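Local coordinates for putative peptide ABC-transport system periplasmic peptide-binding protein (Campylobacter jejuni, PDB 4OEV), which binds nickel outside the cytoplasm as the extracytoplasmic component of an ABC-type importer, in a family generally associated with peptide transport, at residues P387-F392 and E435-Y440; K306-L311 and G322-D327; F198-A203 and V219-I224. All blocks are in the same frame, centred on the assembly; numbering follows the deposited sequence.

Interaction 1. Residues P387-F392 and E435-Y440; sequences PLDPDF and EERKKY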
loop_
_atom_site.group_PDB
_atom_site.type_symbol
_atom_site.label_atom_id
_atom_site.label_comp_id
_atom_site.label_asym_id
_atom_site.label_seq_id
_atom_site.Cartn_x
_atom_site.Cartn_y
_atom_site.Cartn_z
ATOM N N PRO A 387 -7.519 -0.932 1.331
ATOM C CA PRO A 387 -8.940 -1.034 1.608
ATOM C C PRO A 387 -9.593 -2.050 0.651
ATOM O O PRO A 387 -10.774 -2.352 0.776
ATOM C CB PRO A 387 -9.453 0.378 1.334
ATOM C CG PRO A 387 -8.555 0.873 0.264
ATOM C CD PRO A 387 -7.203 0.217 0.469
ATOM N N LEU A 388 -8.848 -2.516 -0.328
ATOM C CA LEU A 388 -9.418 -3.515 -1.259
ATOM C C LEU A 388 -9.375 -4.940 -0.679
ATOM O O LEU A 388 -9.186 -5.113 0.528
ATOM C CB LEU A 388 -8.685 -3.434 -2.594
ATOM C CG LEU A 388 -8.772 -2.033 -3.188
ATOM C CD1 LEU A 388 -8.211 -2.067 -4.567
ATOM C CD2 LEU A 388 -10.190 -1.462 -3.172
ATOM N N ASP A 389 -9.498 -5.955 -1.538
ATOM C CA ASP A 389 -9.519 -7.345 -1.086
ATOM C C ASP A 389 -8.376 -7.688 -0.117
ATOM O O ASP A 389 -7.203 -7.267 -0.297
ATOM C CB ASP A 389 -9.496 -8.300 -2.309
ATOM C CG ASP A 389 -9.820 -9.716 -1.921
ATOM O OD1 ASP A 389 -8.904 -10.430 -1.429
ATOM O OD2 ASP A 389 -11.021 -10.090 -2.028
ATOM N N PRO A 390 -8.701 -8.424 0.954
ATOM C CA PRO A 390 -7.673 -8.734 1.968
ATOM C C PRO A 390 -6.425 -9.443 1.449
ATOM O O PRO A 390 -5.415 -9.456 2.156
ATOM C CB PRO A 390 -8.410 -9.646 2.947
ATOM C CG PRO A 390 -9.639 -10.150 2.189
ATOM C CD PRO A 390 -10.028 -8.945 1.347
ATOM N N ASP A 391 -6.490 -10.042 0.263
ATOM C CA ASP A 391 -5.328 -10.684 -0.341
ATOM C C ASP A 391 -4.215 -9.704 -0.665
ATOM O O ASP A 391 -3.039 -10.059 -0.573
ATOM C CB ASP A 391 -5.756 -11.422 -1.650
ATOM C CG ASP A 391 -4.591 -12.236 -2.304
ATOM O OD1 ASP A 391 -3.984 -13.093 -1.629
ATOM O OD2 ASP A 391 -4.284 -12.025 -3.499
ATOM N N PHE A 392 -4.565 -8.464 -1.055
ATOM C CA PHE A 392 -3.566 -7.606 -1.749
ATOM C C PHE A 392 -2.358 -7.134 -0.915
ATOM O O PHE A 392 -1.206 -7.043 -1.435
ATOM C CB PHE A 392 -4.288 -6.382 -2.345
ATOM C CG PHE A 392 -5.156 -6.723 -3.518
ATOM C CD1 PHE A 392 -4.919 -7.857 -4.246
ATOM C CD2 PHE A 392 -6.264 -5.936 -3.839
ATOM C CE1 PHE A 392 -5.755 -8.203 -5.348
ATOM C CE2 PHE A 392 -7.087 -6.277 -4.920
ATOM C CZ PHE A 392 -6.831 -7.414 -5.669
ATOM N N GLU A 435 -17.790 -17.096 3.625
ATOM C CA GLU A 435 -17.662 -17.559 5.010
ATOM C C GLU A 435 -16.434 -18.454 5.187
ATOM O O GLU A 435 -15.745 -18.431 6.226
ATOM C CB GLU A 435 -18.920 -18.313 5.429
ATOM C CG GLU A 435 -20.072 -17.408 5.796
ATOM C CD GLU A 435 -20.644 -16.670 4.575
ATOM O OE1 GLU A 435 -20.733 -15.413 4.621
ATOM O OE2 GLU A 435 -21.003 -17.354 3.577
ATOM N N GLU A 436 -16.161 -19.234 4.159
ATOM C CA GLU A 436 -14.960 -20.033 4.136
ATOM C C GLU A 436 -13.729 -19.140 4.135
ATOM O O GLU A 436 -12.787 -19.386 4.893
ATOM C CB GLU A 436 -14.953 -20.939 2.903
ATOM C CG GLU A 436 -15.437 -22.317 3.163
ATOM C CD GLU A 436 -15.026 -23.271 2.067
ATOM O OE1 GLU A 436 -13.976 -23.941 2.233
ATOM O OE2 GLU A 436 -15.726 -23.336 1.044
ATOM N N ARG A 437 -13.746 -18.112 3.285
ATOM C CA ARG A 437 -12.660 -17.129 3.217
ATOM C C ARG A 437 -12.391 -16.542 4.599
ATOM O O ARG A 437 -11.249 -16.458 5.046
ATOM C CB ARG A 437 -13.002 -15.979 2.253
ATOM C CG ARG A 437 -12.920 -16.289 0.759
ATOM C CD ARG A 437 -12.723 -15.009 -0.060
ATOM N NE ARG A 437 -11.296 -14.649 -0.198
ATOM C CZ ARG A 437 -10.849 -13.511 -0.743
ATOM N NH1 ARG A 437 -11.714 -12.614 -1.212
ATOM N NH2 ARG A 437 -9.544 -13.269 -0.838
ATOM N N LYS A 438 -13.464 -16.178 5.297
ATOM C CA LYS A 438 -13.298 -15.578 6.605
ATOM C C LYS A 438 -12.624 -16.565 7.559
ATOM O O LYS A 438 -11.778 -16.172 8.353
ATOM C CB LYS A 438 -14.636 -15.120 7.135
ATOM C CG LYS A 438 -15.177 -13.959 6.350
ATOM C CD LYS A 438 -16.371 -13.366 7.033
ATOM C CE LYS A 438 -16.890 -12.214 6.236
ATOM N NZ LYS A 438 -18.243 -11.806 6.713
ATOM N N LYS A 439 -12.966 -17.844 7.431
ATOM C CA LYS A 439 -12.377 -18.893 8.265
ATOM C C LYS A 439 -10.870 -18.968 8.080
ATOM O O LYS A 439 -10.124 -19.034 9.052
ATOM C CB LYS A 439 -12.997 -20.248 7.953
ATOM C CG LYS A 439 -12.477 -21.385 8.802
ATOM C CD LYS A 439 -12.674 -22.735 8.070
ATOM C CE LYS A 439 -11.863 -23.886 8.721
ATOM N NZ LYS A 439 -10.394 -23.615 8.984
ATOM N N TYR A 440 -10.428 -18.966 6.837
ATOM C CA TYR A 440 -9.012 -19.048 6.518
ATOM C C TYR A 440 -8.248 -17.780 6.949
ATOM O O TYR A 440 -7.103 -17.845 7.442
ATOM C CB TYR A 440 -8.873 -19.306 5.033
ATOM C CG TYR A 440 -9.432 -20.666 4.628
ATOM C CD1 TYR A 440 -9.265 -21.792 5.444
ATOM C CD2 TYR A 440 -10.117 -20.821 3.437
ATOM C CE1 TYR A 440 -9.759 -23.055 5.058
ATOM C CE2 TYR A 440 -10.625 -22.067 3.049
ATOM C CZ TYR A 440 -10.437 -23.167 3.855
ATOM O OH TYR A 440 -10.945 -24.371 3.448
#
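The guanidinium of Arg437 carries Pro390 CG over one face and meets the Asp389 carboxylate and Asp391 CB at its edge. Asp389 CB, for its part, lies over one face of the Phe392 ring, 4.1 Å above its plane and displaced toward the rim. Carboxylate and guanidinium are nearly coplanar, at 13°, and form an end-on, two-pronged salt bridge: Arg437 NH1 reaches Asp389 OD2 at 2.7 Å and Arg437 NH2 reaches Asp389 OD1 at 3.0 Å. Both oxygens use their syn lone pairs, and the NH1 bond is close to straight, with an N-H...O angle of 166°. A chi1 of -167° swings the Asp389 carboxylate away from its own amide and out toward the helix. On the anti side of OD1 arrives a second donor, Asp391 N, at 3.0 Å from Asp389 OD1; this Asx turn limits rotation of the carboxylate and lies within the type I turn from Asp389 to Phe392. Such a buried, doubly bonded pair probably keeps both groups charged. Arg437 NE donates to Ala428 O, so one arginine of helix 434-450 joins helix 419-429 to the loop between strand 379-384 and helix 395-398, a loop whose Leu388 and Phe392 also touch helix 129-132.

Interaction 2. Residues K306-L311 and G322-D327; sequences KAEDLL and GNFEKD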
loop_
_atom_site.group_PDB
_atom_site.type_symbol
_atom_site.label_atom_id
_atom_site.label_comp_id
_atom_site.label_asym_id
_atom_site.label_seq_id
_atom_site.Cartn_x
_atom_site.Cartn_y
_atom_site.Cartn_z
ATOM N N LYS A 306 6.036 -9.898 31.869
ATOM C CA LYS A 306 5.990 -11.071 31.009
ATOM C C LYS A 306 7.118 -11.038 29.995
ATOM O O LYS A 306 7.690 -12.091 29.664
ATOM C CB LYS A 306 4.647 -11.182 30.289
ATOM C CG LYS A 306 4.487 -12.515 29.588
ATOM C CD LYS A 306 3.028 -12.811 29.283
ATOM C CE LYS A 306 2.855 -14.191 28.635
ATOM N NZ LYS A 306 1.410 -14.584 28.523
ATOM N N ALA A 307 7.408 -9.840 29.474
ATOM C CA ALA A 307 8.511 -9.682 28.522
ATOM C C ALA A 307 9.785 -10.208 29.177
ATOM O O ALA A 307 10.456 -11.060 28.611
ATOM C CB ALA A 307 8.688 -8.237 28.093
ATOM N N GLU A 308 10.091 -9.731 30.393
ATOM C CA GLU A 308 11.290 -10.165 31.081
ATOM C C GLU A 308 11.275 -11.665 31.370
ATOM O O GLU A 308 12.264 -12.326 31.131
ATOM C CB GLU A 308 11.491 -9.344 32.391
ATOM C CG GLU A 308 11.961 -7.944 32.056
ATOM C CD GLU A 308 12.238 -7.078 33.273
ATOM O OE1 GLU A 308 12.002 -7.544 34.403
ATOM O OE2 GLU A 308 12.676 -5.926 33.081
ATOM N N ASP A 309 10.149 -12.208 31.821
ATOM C CA ASP A 309 10.040 -13.642 32.064
ATOM C C ASP A 309 10.351 -14.446 30.782
ATOM O O ASP A 309 10.992 -15.510 30.835
ATOM C CB ASP A 309 8.634 -13.992 32.573
ATOM C CG ASP A 309 8.377 -13.492 33.974
ATOM O OD1 ASP A 309 9.318 -12.963 34.606
ATOM O OD2 ASP A 309 7.218 -13.605 34.437
ATOM N N LEU A 310 9.925 -13.920 29.636
ATOM C CA LEU A 310 10.162 -14.583 28.372
ATOM C C LEU A 310 11.630 -14.557 28.003
ATOM O O LEU A 310 12.158 -15.548 27.469
ATOM C CB LEU A 310 9.357 -13.934 27.233
ATOM C CG LEU A 310 7.896 -14.379 27.086
ATOM C CD1 LEU A 310 7.140 -13.402 26.180
ATOM C CD2 LEU A 310 7.851 -15.772 26.509
ATOM N N LEU A 311 12.285 -13.421 28.219
ATOM C CA LEU A 311 13.712 -13.341 27.876
ATOM C C LEU A 311 14.545 -14.262 28.837
ATOM O O LEU A 311 15.505 -14.903 28.404
ATOM C CB LEU A 311 14.224 -11.894 27.934
ATOM C CG LEU A 311 13.663 -10.950 26.856
ATOM C CD1 LEU A 311 14.293 -9.583 27.000
ATOM C CD2 LEU A 311 13.954 -11.489 25.435
ATOM N N GLY A 322 22.232 -4.102 33.788
ATOM C CA GLY A 322 20.799 -4.257 33.703
ATOM C C GLY A 322 20.357 -4.694 32.302
ATOM O O GLY A 322 19.163 -4.641 31.997
ATOM N N ASN A 323 21.312 -5.075 31.450
ATOM C CA ASN A 323 20.987 -5.492 30.077
ATOM C C ASN A 323 21.003 -6.995 29.897
ATOM O O ASN A 323 21.957 -7.668 30.285
ATOM C CB ASN A 323 21.961 -4.846 29.097
ATOM C CG ASN A 323 21.880 -3.325 29.115
ATOM O OD1 ASN A 323 20.797 -2.749 29.253
ATOM N ND2 ASN A 323 23.034 -2.668 29.019
ATOM N N PHE A 324 19.966 -7.514 29.259
ATOM C CA PHE A 324 19.882 -8.938 29.019
ATOM C C PHE A 324 21.032 -9.397 28.133
ATOM O O PHE A 324 21.363 -8.783 27.105
ATOM C CB PHE A 324 18.528 -9.306 28.381
ATOM C CG PHE A 324 17.453 -9.563 29.399
ATOM C CD1 PHE A 324 17.521 -10.676 30.215
ATOM C CD2 PHE A 324 16.389 -8.686 29.552
ATOM C CE1 PHE A 324 16.541 -10.916 31.153
ATOM C CE2 PHE A 324 15.410 -8.910 30.505
ATOM C CZ PHE A 324 15.477 -10.023 31.296
ATOM N N GLU A 325 21.591 -10.530 28.521
ATOM C CA GLU A 325 22.802 -11.046 27.916
ATOM C C GLU A 325 22.711 -12.564 27.844
ATOM O O GLU A 325 22.213 -13.221 28.779
ATOM C CB GLU A 325 24.003 -10.613 28.776
ATOM C CG GLU A 325 25.380 -10.795 28.147
ATOM C CD GLU A 325 26.488 -10.376 29.101
ATOM O OE1 GLU A 325 27.175 -11.279 29.601
ATOM O OE2 GLU A 325 26.674 -9.148 29.336
ATOM N N LYS A 326 23.245 -13.124 26.766
ATOM C CA LYS A 326 23.350 -14.572 26.661
ATOM C C LYS A 326 24.659 -14.947 25.995
ATOM O O LYS A 326 24.991 -14.415 24.931
ATOM C CB LYS A 326 22.170 -15.146 25.889
ATOM C CG LYS A 326 22.339 -16.654 25.607
ATOM C CD LYS A 326 21.020 -17.310 25.354
ATOM C CE LYS A 326 20.570 -17.100 23.992
ATOM N NZ LYS A 326 19.428 -18.035 23.737
ATOM N N ASP A 327 25.395 -15.850 26.640
ATOM C CA ASP A 327 26.649 -16.339 26.098
ATOM C C ASP A 327 27.591 -15.195 25.730
ATOM O O ASP A 327 28.156 -15.172 24.630
ATOM C CB ASP A 327 26.361 -17.225 24.869
ATOM C CG ASP A 327 25.627 -18.513 25.246
ATOM O OD1 ASP A 327 25.914 -19.049 26.353
ATOM O OD2 ASP A 327 24.768 -18.982 24.453
#
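Glu308 has a divided role: its carboxylate oxygen OE2 forms a salt bridge with Lys318, while the hydrocarbon part of the same side chain packs on Phe324. The methylene CG sits at the edge of the aromatic ring, in its plane, with Glu308 CG 3.9 Å from Phe324 CE2. Because CG stands beside the backbone N (chi1 -74°) and the chain continues fully extended, the Glu308 side chain crosses that of Phe324 at about a right angle and carries its carboxylate on beyond the ring edge, toward Lys318. No hydrogen bond joins the two segments, so the contact depends on packing. One turn of helix farther along, Leu311 covers a face of the ring. Its CB stands almost exactly above the centre, 3.9 Å from the centroid of the Phe324 ring and 4° from the normal, a clear CH-pi contact. This is helix-on-sheet packing: helix 304-313 lies against strand 324-326, which pairs antiparallel with both 317-318 and 329-338, and Phe324 points from the sheet toward the helix. The leucine also extends a methyl over the rim of the same ring, Leu311 CD1 lying 3.4 Å from Phe324 CD2, so that one side chain covers both centre and margin. Leu311 touches Leu331 of strand 329-338 as well, and Ala261 of helix 256-265, while Phe324 has a further aromatic neighbour in Phe316.

Interaction 3. Residues F198-A203 and V219-I224; sequences FDPSIA and VSLLNI
Apolar contact between Leu221 and the Pro200-Ser201 pair is all that passes directly between these segments, and a single methyl delivers it. Leu221 CD1 lies 3.8 Å from Pro200 CB, the two side chains crossing at about a right angle. The same Leu221 CD1 rests on the backbone, 3.7 Å from Pro200 C and equally near Ser201 N, and touches the serine side chain more loosely, at 4.3 Å from Ser201 CB. With chi1 -66° CG stands beside the backbone N, and chi2 of 159° turns CD1 onto Pro200. Hydrogen bonds of side chains within 198-203 shape the surface on which the methyl lands. Asp199 is the N-cap of helix 200-208, with proline, lacking an amide hydrogen, as first residue of the first turn. Two donors from one residue grip the cap: Ser201 N is 2.9 Å from Asp199 OD2, nearly in line with its C-O bond, and Ser201 OG is 2.7 Å from Asp199 OD2, coming from above the carboxylate plane. The amide that the cap satisfies is thus also the one the methyl covers. Further contacts come from helix 342-357, whose Pro342 touches both Pro200 and Ser220, and from Lys208 NZ, which donates to Ile224 O.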
loop_
_atom_site.group_PDB
_atom_site.type_symbol
_atom_site.label_atom_id
_atom_site.label_comp_id
_atom_site.label_asym_id
_atom_site.label_seq_id
_atom_site.Cartn_x
_atom_site.Cartn_y
_atom_site.Cartn_z
ATOM N N PHE A 198 8.571 14.074 -0.261
ATOM C CA PHE A 198 8.480 12.929 0.642
ATOM C C PHE A 198 8.652 13.308 2.122
ATOM O O PHE A 198 8.624 12.432 2.989
ATOM C CB PHE A 198 9.481 11.826 0.210
ATOM C CG PHE A 198 10.956 12.051 0.608
ATOM C CD1 PHE A 198 11.472 13.308 0.929
ATOM C CD2 PHE A 198 11.837 10.953 0.635
ATOM C CE1 PHE A 198 12.817 13.474 1.275
ATOM C CE2 PHE A 198 13.184 11.111 0.979
ATOM C CZ PHE A 198 13.674 12.381 1.308
ATOM N N ASP A 199 8.821 14.600 2.397
ATOM C CA ASP A 199 8.961 15.108 3.772
ATOM C C ASP A 199 7.845 16.128 4.021
ATOM O O ASP A 199 7.804 17.140 3.346
ATOM C CB ASP A 199 10.341 15.739 3.965
ATOM C CG ASP A 199 10.597 16.225 5.399
ATOM O OD1 ASP A 199 11.766 16.146 5.831
ATOM O OD2 ASP A 199 9.651 16.675 6.095
ATOM N N PRO A 200 6.912 15.825 4.949
ATOM C CA PRO A 200 5.718 16.644 5.218
ATOM C C PRO A 200 6.040 18.040 5.796
ATOM O O PRO A 200 5.207 18.973 5.687
ATOM C CB PRO A 200 4.943 15.816 6.257
ATOM C CG PRO A 200 6.068 14.977 6.988
ATOM C CD PRO A 200 7.037 14.673 5.881
ATOM N N SER A 201 7.219 18.217 6.383
ATOM C CA SER A 201 7.563 19.557 6.852
ATOM C C SER A 201 7.802 20.454 5.621
ATOM O O SER A 201 7.541 21.664 5.632
ATOM C CB SER A 201 8.795 19.509 7.782
ATOM O OG SER A 201 9.961 19.170 7.047
ATOM N N ILE A 202 8.287 19.854 4.534
ATOM C CA ILE A 202 8.493 20.607 3.305
ATOM C C ILE A 202 7.150 20.829 2.618
ATOM O O ILE A 202 6.880 21.920 2.137
ATOM C CB ILE A 202 9.502 19.897 2.363
ATOM C CG1 ILE A 202 10.893 19.928 3.022
ATOM C CG2 ILE A 202 9.530 20.560 0.960
ATOM C CD1 ILE A 202 12.043 19.440 2.147
ATOM N N ALA A 203 6.296 19.806 2.619
ATOM C CA ALA A 203 4.941 19.944 2.084
ATOM C C ALA A 203 4.188 21.054 2.807
ATOM O O ALA A 203 3.501 21.855 2.203
ATOM C CB ALA A 203 4.168 18.633 2.247
ATOM N N VAL A 219 0.175 14.421 11.509
ATOM C CA VAL A 219 -0.531 14.987 12.642
ATOM C C VAL A 219 0.395 15.904 13.467
ATOM O O VAL A 219 -0.073 16.871 14.070
ATOM C CB VAL A 219 -1.136 13.847 13.516
ATOM C CG1 VAL A 219 -0.037 12.962 14.102
ATOM C CG2 VAL A 219 -1.979 14.395 14.617
ATOM N N SER A 220 1.708 15.675 13.417
ATOM C CA SER A 220 2.645 16.479 14.200
ATOM C C SER A 220 2.763 17.909 13.693
ATOM O O SER A 220 3.314 18.786 14.377
ATOM C CB SER A 220 4.029 15.848 14.209
ATOM O OG SER A 220 4.655 15.971 12.940
ATOM N N LEU A 221 2.230 18.147 12.503
ATOM C CA LEU A 221 2.381 19.435 11.854
ATOM C C LEU A 221 1.063 20.149 11.643
ATOM O O LEU A 221 1.063 21.249 11.113
ATOM C CB LEU A 221 3.089 19.257 10.506
ATOM C CG LEU A 221 4.538 18.786 10.614
ATOM C CD1 LEU A 221 5.026 18.149 9.318
ATOM C CD2 LEU A 221 5.448 19.947 11.012
ATOM N N LEU A 222 -0.047 19.559 12.098
ATOM C CA LEU A 222 -1.386 20.079 11.764
ATOM C C LEU A 222 -1.697 21.375 12.499
ATOM O O LEU A 222 -2.558 22.192 12.080
ATOM C CB LEU A 222 -2.454 19.051 12.097
ATOM C CG LEU A 222 -2.678 17.950 11.061
ATOM C CD1 LEU A 222 -3.883 17.105 11.462
ATOM C CD2 LEU A 222 -2.795 18.503 9.611
ATOM N N ASN A 223 -0.986 21.581 13.592
ATOM C CA ASN A 223 -1.260 22.779 14.369
ATOM C C ASN A 223 -1.047 24.066 13.569
ATOM O O ASN A 223 -1.730 25.061 13.811
ATOM C CB ASN A 223 -0.394 22.828 15.646
ATOM C CG ASN A 223 -0.866 21.863 16.723
ATOM O OD1 ASN A 223 -1.763 21.045 16.500
ATOM N ND2 ASN A 223 -0.270 21.982 17.931
ATOM N N ILE A 224 -0.118 24.082 12.622
ATOM C CA ILE A 224 0.047 25.332 11.901
ATOM C C ILE A 224 -1.018 25.550 10.808
ATOM O O ILE A 224 -0.976 26.587 10.148
ATOM C CB ILE A 224 1.437 25.466 11.270
ATOM C CG1 ILE A 224 1.599 24.469 10.120
ATOM C CG2 ILE A 224 2.516 25.264 12.327
ATOM C CD1 ILE A 224 2.796 24.777 9.242
#

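How the interactions relate
Read from the N terminus, the three contacts follow one another in series, and none nests within or crosses another. Interaction 3 comes first, closing a 15-residue connection that holds the rest of helix 200-208 and strand 214-216 and bringing the start of that helix to the residues just before helix 223-226. Interaction 2 closes the shortest excursion, 10 residues, and ties helix 304-313 to the sheet that follows it. Interaction 1 spans 42 residues, including helix 419-429, and joins a loop to helix 434-450. Their centres are 34 to 39 Å apart and none touch, the nearest atoms being about 19 Å apart, between interactions 1 and 3, which lie on opposite sides of the chain's centre.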